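Pili retraction protein PilT (Thermus thermophilus, PDB 5FL3) probably hydrolyses ATP to power retraction of type IV pili, and binds ADP in its nucleotide pocket. Local coordinates at residues Asn164-Glu169 with Leu182-Glu187. Residues are numbered along the deposited sequence; the frame is centred on the assembly and turned at random.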
loop_
_atom_site.group_PDB
_atom_site.type_symbol
_atom_site.label_atom_id
_atom_site.label_comp_id
_atom_site.label_asym_id
_atom_site.label_seq_id
_atom_site.Cartn_x
_atom_site.Cartn_y
_atom_site.Cartn_z
ATOM N N ASN A 164 16.024 5.836 -12.882
ATOM C CA ASN A 164 16.516 5.220 -11.675
ATOM C C ASN A 164 15.458 5.335 -10.558
ATOM O O ASN A 164 15.152 6.422 -10.069
ATOM C CB ASN A 164 17.831 5.859 -11.273
ATOM C CG ASN A 164 18.475 5.146 -10.132
ATOM O OD1 ASN A 164 18.401 3.910 -10.037
ATOM N ND2 ASN A 164 19.103 5.908 -9.235
ATOM N N ILE A 165 14.890 4.203 -10.180
ATOM C CA ILE A 165 13.811 4.143 -9.198
ATOM C C ILE A 165 14.320 3.563 -7.900
ATOM O O ILE A 165 14.771 2.414 -7.876
ATOM C CB ILE A 165 12.658 3.264 -9.673
ATOM C CG1 ILE A 165 12.060 3.787 -10.993
ATOM C CG2 ILE A 165 11.633 3.158 -8.604
ATOM C CD1 ILE A 165 11.130 2.752 -11.668
ATOM N N ILE A 166 14.245 4.353 -6.829
ATOM C CA ILE A 166 14.732 3.930 -5.519
ATOM C C ILE A 166 13.579 3.864 -4.530
ATOM O O ILE A 166 12.910 4.866 -4.259
ATOM C CB ILE A 166 15.818 4.881 -4.991
ATOM C CG1 ILE A 166 16.909 5.069 -6.060
ATOM C CG2 ILE A 166 16.397 4.373 -3.664
ATOM C CD1 ILE A 166 18.008 6.035 -5.647
ATOM N N THR A 167 13.336 2.674 -4.008
ATOM C CA THR A 167 12.230 2.470 -3.089
ATOM C C THR A 167 12.774 2.174 -1.690
ATOM O O THR A 167 13.821 1.550 -1.555
ATOM C CB THR A 167 11.277 1.323 -3.579
ATOM O OG1 THR A 167 11.798 0.040 -3.216
ATOM C CG2 THR A 167 11.105 1.376 -5.081
ATOM N N ILE A 168 12.081 2.665 -0.659
ATOM C CA ILE A 168 12.448 2.404 0.737
ATOM C C ILE A 168 11.225 1.835 1.447
ATOM O O ILE A 168 10.198 2.501 1.581
ATOM C CB ILE A 168 12.971 3.663 1.461
ATOM C CG1 ILE A 168 14.350 4.061 0.911
ATOM C CG2 ILE A 168 13.157 3.378 2.934
ATOM C CD1 ILE A 168 14.309 4.934 -0.267
ATOM N N GLU A 169 11.343 0.584 1.873
ATOM C CA GLU A 169 10.174 -0.245 2.163
ATOM C C GLU A 169 10.314 -0.931 3.488
ATOM O O GLU A 169 11.423 -1.308 3.891
ATOM C CB GLU A 169 9.952 -1.305 1.066
ATOM C CG GLU A 169 9.568 -0.700 -0.276
ATOM C CD GLU A 169 9.337 -1.722 -1.355
ATOM O OE1 GLU A 169 8.251 -2.350 -1.348
ATOM O OE2 GLU A 169 10.240 -1.878 -2.215
ATOM N N LEU A 182 16.061 1.139 -13.718
ATOM C CA LEU A 182 16.673 0.510 -12.558
ATOM C C LEU A 182 15.689 0.617 -11.396
ATOM O O LEU A 182 15.063 1.653 -11.185
ATOM C CB LEU A 182 17.994 1.167 -12.183
ATOM C CG LEU A 182 19.118 1.118 -13.200
ATOM C CD1 LEU A 182 20.346 1.837 -12.631
ATOM C CD2 LEU A 182 19.426 -0.321 -13.527
ATOM N N VAL A 183 15.530 -0.467 -10.659
ATOM C CA VAL A 183 14.674 -0.453 -9.497
ATOM C C VAL A 183 15.515 -0.909 -8.320
ATOM O O VAL A 183 15.866 -2.078 -8.219
ATOM C CB VAL A 183 13.439 -1.347 -9.684
ATOM C CG1 VAL A 183 12.465 -1.155 -8.530
ATOM C CG2 VAL A 183 12.759 -0.986 -10.960
ATOM N N VAL A 184 15.869 0.045 -7.465
ATOM C CA VAL A 184 16.716 -0.182 -6.310
ATOM C C VAL A 184 15.797 -0.242 -5.117
ATOM O O VAL A 184 15.169 0.756 -4.772
ATOM C CB VAL A 184 17.747 0.944 -6.133
ATOM C CG1 VAL A 184 18.484 0.806 -4.816
ATOM C CG2 VAL A 184 18.726 0.957 -7.308
ATOM N N GLN A 185 15.709 -1.416 -4.492
ATOM C CA GLN A 185 14.789 -1.624 -3.368
ATOM C C GLN A 185 15.527 -1.908 -2.059
ATOM O O GLN A 185 16.266 -2.888 -1.915
ATOM C CB GLN A 185 13.812 -2.752 -3.684
ATOM C CG GLN A 185 13.155 -2.605 -5.055
ATOM C CD GLN A 185 12.061 -3.622 -5.258
ATOM O OE1 GLN A 185 12.231 -4.598 -5.992
ATOM N NE2 GLN A 185 10.934 -3.414 -4.589
ATOM N N ARG A 186 15.278 -1.027 -1.102
ATOM C CA ARG A 186 15.996 -0.975 0.153
ATOM C C ARG A 186 15.057 -1.260 1.323
ATOM O O ARG A 186 14.184 -0.457 1.624
ATOM C CB ARG A 186 16.665 0.397 0.289
ATOM C CG ARG A 186 18.043 0.369 -0.269
ATOM C CD ARG A 186 18.541 1.632 -0.886
ATOM N NE ARG A 186 19.009 2.643 0.048
ATOM C CZ ARG A 186 19.961 2.523 0.982
ATOM N NH1 ARG A 186 20.606 1.391 1.218
ATOM N NH2 ARG A 186 20.255 3.593 1.707
ATOM N N GLU A 187 15.245 -2.406 1.973
ATOM C CA GLU A 187 14.359 -2.840 3.056
ATOM C C GLU A 187 14.813 -2.252 4.389
ATOM O O GLU A 187 15.990 -2.364 4.757
ATOM C CB GLU A 187 14.312 -4.379 3.131
ATOM C CG GLU A 187 13.005 -4.936 3.684
ATOM C CD GLU A 187 12.678 -6.351 3.202
ATOM O OE1 GLU A 187 13.606 -7.114 2.843
ATOM O OE2 GLU A 187 11.478 -6.710 3.188
#
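Asn164 lays its amide oxygen OD1 against Leu182 CB at 3.5 Å, a van der Waals contact, while its ND2 bonds the carbonyl of Asp206; an amide suits this partly exposed strand end because its two branches can do both. Ile165 then starts the backbone ladder: its N meets Leu182 O, and its own O receives Val184 N in a nearly straight bond of 2.6 Å. On the face shared by Ile165, Thr167 and Glu169, Ile165 CD1 lies beside Val183 CG2 at 4.1 Å, with Ile157 of helix 146-160 packed on the isoleucine. Ile166, on the other face, sets CG1 against Val184 CB, a beta-branched pair suited to extended strands, and Ala202 of helix 195-202 covers the isoleucine.

The two strands run parallel, 16° apart, at one edge of the mixed sheet of a P-loop NTPase fold, with 182-187 outermost in the chain and 164-169 bonded on its other flank to strand 209-212.

Thr167 bonds through N to Val184 O and through O to Arg186 N. Its OG1 sits between the backbone N and the carbonyl carbon (chi1 82°), which brings it 3.4 Å from Gln185 CA; threonine supplies a hydroxyl donor on this buried face. Ile168, an apolar surface for Phe195, brings its CA to Arg186 O. Glu169 N closes the ladder on that same oxygen, and its side chain, long enough to reach the next strand, runs back along its own face: OE2 accepts Gln185 NE2 at 2.9 Å through its syn lone pair, carboxylate and amide nearly coplanar, and Thr167 OG1 on the anti side, 29° out of the carboxylate plane. An alanine here is likely to leave both donors without this shared acceptor, the glutamine amide still tied to Phe174 O and His176 N. The side chain of Glu169 lies about 9 Å from the bound ADP.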